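Local coordinates for pectate lyase II (Xanthomonas campestris pv. campestris, PDB 2QY1), which probably cleaves pectate, the demethylated form of pectin, by beta-elimination, at residues M26-A29 with I30-S34; I249-V253 with T254-S258. The protein carries 2 engineered substitutions. One frame throughout, in Å; residues are numbered along the deposited sequence.

Contact 1 (M26-A29 with I30-S34); sequences MQSA and IDSYS
Gln27 and Asp31, four residues apart on helix 23-32, are joined side chain to side chain: Gln27 NE2 lies 2.8 Å from Asp31 OD1, with an N-H...O angle of 155°. The acceptor lies in the plane of the Gln27 amide, but NE2 approaches OD1 from above the carboxylate plane, 36° out of it. A bend at chi2 (62°) turns the glutamine chain forward, toward the C-terminal end of the helix, and brings NE2 to Asp31. The amide oxygen is held as well, OE1 accepting from Gln67 N of strand 65-69. On the buried side Met26 and Ile30 run side by side in the same direction, and Met26 CG meets Ile30 CD1 at 4.0 Å. The exposed side is linked through solvent: one water bridges Ser28 OG and Ser32 OG, each 2.7 Å away, while a second donates to Ser28 O at 2.8 Å and also bonds Ser32 OG. The i to i+4 backbone bonds end in a weak one from Tyr33 N to Ala29 O (3.2 Å), where the chain leaves the helix. With Met26 and Ile30 on Val66 and Met26 on Leu41 and Ile76, this is the amphipathic helix that caps the N-terminal end of a pectate lyase beta-helix.

Contact 2 (I249-V253 with T254-S258); sequences IKNPV and TSRDS
Asn251 interrupts the extended course of strand 245-255 with a left-handed helical conformation (phi 43°), and the chain turns so that its side chain and that of Arg256 point toward each other across the bend. They cross at about a right angle. Asn251 comes over one face of the guanidinium: its CB stands 4.0 Å above the plane, displaced toward the rim, and its CG is 3.3 Å from Arg256 NH2. The two flat groups are strongly inclined to each other, so this is not a parallel stack. Beside this pair the Thr254 methyl lies against Asn251 on the inside of the bend, with CG2 4.1 Å from Asn251 CB and 3.8 Å from Asn251 O.

Arg256 reaches this place by folding back on its own strand. A bend at chi3 (60°) turns the guanidinium toward Thr254, and NE donates to Thr254 OG1 at 3.1 Å and 156°, with the hydroxyl oxygen slightly tilted from the guanidinium plane. That bond fixes the inner side of the group. NH2 is held from outside the bend by Gly278 O and Asn288 OD1, and Thr254 OG1 is also bonded to Ala287 O.

The bend itself is consistent with the short asparagine-containing turn between successive strands of a pectate lyase coil. Chemically, bonds to both NE and NH2 anchor a buried guanidinium in position and restrict its rotation, while Asn251 packs over its face. A phosphate ion, probably from the crystallisation liquor, lies about 6 Å from the Arg256 side chain, too far for a direct bond; the arginine's positive charge may at most contribute to its surroundings.

How the contacts relate
The two contacts follow in series along the chain; neither encloses nor crosses the other, and each joins immediately consecutive segments, so no long loop is closed. Contact 1 comes first, on helix 23-32 between strands 18-20 and 39-43. From there successive parallel pairings, 39-43 with 74-78, then 97-105, 129-137, 164-174, 193-202 and 215-226, lead to strand 245-255, where contact 2 shapes a bend. The centres are 41 Å apart and the nearest atoms about 31 Å, on opposite sides of the chain's centre. Contact 1 thus belongs to the covered N-terminal end of the beta-helix, contact 2 to a late coil bordered by strands 231-234, 275-276 and 287-288.

Contact 1 (M26-A29 with I30-S34)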
# COMPACT_ATOMS: atom_id res chain seq x y z
N MET A 26 -2.29 -13.03 17.99
CA MET A 26 -2.95 -12.84 16.70
C MET A 26 -2.73 -14.05 15.80
O MET A 26 -3.68 -14.57 15.21
CB MET A 26 -2.46 -11.56 16.01
CG MET A 26 -3.21 -11.23 14.71
SD MET A 26 -2.65 -9.70 13.92
CE MET A 26 -3.28 -8.47 15.05
N GLN A 27 -1.48 -14.51 15.72
CA GLN A 27 -1.13 -15.68 14.91
C GLN A 27 -1.86 -16.93 15.39
O GLN A 27 -2.41 -17.68 14.58
CB GLN A 27 0.38 -15.91 14.89
CG GLN A 27 0.83 -16.96 13.87
CD GLN A 27 0.49 -16.56 12.44
OE1 GLN A 27 1.03 -15.59 11.91
NE2 GLN A 27 -0.40 -17.32 11.80
N SER A 28 -1.87 -17.14 16.71
CA SER A 28 -2.56 -18.29 17.30
C SER A 28 -4.04 -18.33 16.92
O SER A 28 -4.57 -19.39 16.59
CB SER A 28 -2.40 -18.30 18.82
OG SER A 28 -3.10 -19.39 19.39
N ALA A 29 -4.69 -17.17 16.96
CA ALA A 29 -6.11 -17.06 16.62
C ALA A 29 -6.36 -17.34 15.13
O ALA A 29 -7.37 -17.96 14.78
CB ALA A 29 -6.65 -15.69 17.01
N ILE A 30 -5.44 -16.90 14.28
CA ILE A 30 -5.49 -17.22 12.85
C ILE A 30 -5.26 -18.72 12.61
O ILE A 30 -5.97 -19.34 11.82
CB ILE A 30 -4.47 -16.37 12.05
CG1 ILE A 30 -4.90 -14.91 12.05
CG2 ILE A 30 -4.35 -16.86 10.60
CD1 ILE A 30 -3.79 -13.94 11.76
N ASP A 31 -4.28 -19.30 13.32
CA ASP A 31 -3.95 -20.72 13.19
C ASP A 31 -5.11 -21.63 13.59
O ASP A 31 -5.34 -22.67 12.97
CB ASP A 31 -2.71 -21.08 14.03
CG ASP A 31 -1.43 -20.41 13.55
OD1 ASP A 31 -1.39 -19.84 12.43
OD2 ASP A 31 -0.43 -20.46 14.30
N SER A 32 -5.84 -21.23 14.63
CA SER A 32 -6.97 -22.00 15.16
C SER A 32 -8.22 -21.90 14.30
O SER A 32 -9.07 -22.79 14.30
CB SER A 32 -7.29 -21.55 16.59
OG SER A 32 -6.18 -21.76 17.45
N TYR A 33 -8.33 -20.80 13.56
CA TYR A 33 -9.47 -20.48 12.70
C TYR A 33 -9.64 -21.52 11.59
O TYR A 33 -8.67 -21.96 10.98
CB TYR A 33 -9.26 -19.08 12.14
CG TYR A 33 -10.29 -18.56 11.15
CD1 TYR A 33 -11.66 -18.62 11.43
CD2 TYR A 33 -9.88 -17.96 9.96
CE1 TYR A 33 -12.59 -18.13 10.52
CE2 TYR A 33 -10.81 -17.47 9.05
CZ TYR A 33 -12.16 -17.55 9.34
OH TYR A 33 -13.06 -17.05 8.43
N SER A 34 -10.89 -21.90 11.33
CA SER A 34 -11.22 -22.94 10.34
C SER A 34 -10.85 -22.55 8.90
O SER A 34 -10.60 -23.43 8.07
CB SER A 34 -12.71 -23.30 10.41
OG SER A 34 -13.51 -22.15 10.17
O HOH W 1 -5.79 -19.92 19.39
O HOH W 2 -3.57 -21.93 17.39

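Contact 2 (I249-V253 with T254-S258)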
# COMPACT_ATOMS: atom_id res chain seq x y z
N ILE A 249 7.33 17.12 -5.07
CA ILE A 249 7.47 15.74 -5.55
C ILE A 249 8.32 15.69 -6.81
O ILE A 249 8.14 16.50 -7.73
CB ILE A 249 6.07 15.06 -5.76
CG1 ILE A 249 6.22 13.65 -6.35
CG2 ILE A 249 5.14 15.93 -6.61
CD1 ILE A 249 5.01 12.74 -6.14
N LYS A 250 9.27 14.76 -6.83
CA LYS A 250 10.09 14.52 -8.01
C LYS A 250 9.49 13.36 -8.80
O LYS A 250 9.07 12.37 -8.21
CB LYS A 250 11.54 14.21 -7.61
CG LYS A 250 12.50 14.11 -8.78
CD LYS A 250 13.94 13.97 -8.32
CE LYS A 250 14.89 13.95 -9.50
NZ LYS A 250 16.30 14.14 -9.07
N ASN A 251 9.46 13.50 -10.12
CA ASN A 251 8.85 12.51 -11.02
C ASN A 251 7.50 11.97 -10.51
O ASN A 251 7.37 10.77 -10.25
CB ASN A 251 9.82 11.35 -11.30
CG ASN A 251 11.19 11.83 -11.73
OD1 ASN A 251 12.19 11.55 -11.07
ND2 ASN A 251 11.24 12.55 -12.84
N PRO A 252 6.50 12.87 -10.34
CA PRO A 252 5.22 12.46 -9.76
C PRO A 252 4.49 11.38 -10.56
O PRO A 252 3.87 10.48 -9.97
CB PRO A 252 4.40 13.76 -9.73
CG PRO A 252 5.06 14.66 -10.72
CD PRO A 252 6.51 14.31 -10.67
N VAL A 253 4.56 11.47 -11.88
CA VAL A 253 3.99 10.46 -12.76
C VAL A 253 5.05 10.09 -13.79
O VAL A 253 5.47 10.93 -14.60
CB VAL A 253 2.69 10.95 -13.45
CG1 VAL A 253 2.17 9.91 -14.43
CG2 VAL A 253 1.62 11.28 -12.42
N THR A 254 5.49 8.84 -13.76
CA THR A 254 6.59 8.39 -14.61
C THR A 254 6.47 6.92 -14.98
O THR A 254 5.66 6.19 -14.40
CB THR A 254 7.97 8.67 -13.94
OG1 THR A 254 9.03 8.31 -14.84
CG2 THR A 254 8.13 7.88 -12.63
N SER A 255 7.26 6.50 -15.96
CA SER A 255 7.48 5.09 -16.26
C SER A 255 8.97 4.89 -16.48
O SER A 255 9.54 5.44 -17.42
CB SER A 255 6.71 4.67 -17.50
OG SER A 255 6.94 3.30 -17.77
N ARG A 256 9.61 4.11 -15.61
CA ARG A 256 11.06 3.93 -15.67
C ARG A 256 11.54 2.60 -15.08
O ARG A 256 10.91 2.04 -14.18
CB ARG A 256 11.78 5.09 -14.97
CG ARG A 256 11.37 5.31 -13.51
CD ARG A 256 12.09 6.51 -12.90
NE ARG A 256 11.80 7.74 -13.63
CZ ARG A 256 12.52 8.85 -13.56
NH1 ARG A 256 13.60 8.91 -12.80
NH2 ARG A 256 12.16 9.92 -14.27
N ASP A 257 12.66 2.11 -15.62
CA ASP A 257 13.42 0.97 -15.08
C ASP A 257 12.88 -0.44 -15.36
O ASP A 257 13.42 -1.43 -14.86
CB ASP A 257 13.73 1.16 -13.59
CG ASP A 257 14.65 2.34 -13.33
OD1 ASP A 257 15.69 2.45 -14.00
OD2 ASP A 257 14.32 3.17 -12.46
N SER A 258 11.82 -0.52 -16.16
CA SER A 258 11.33 -1.80 -16.68
C SER A 258 11.69 -1.96 -18.16
O SER A 258 11.99 -0.98 -18.84
CB SER A 258 9.82 -1.94 -16.48
OG SER A 258 9.53 -2.42 -15.18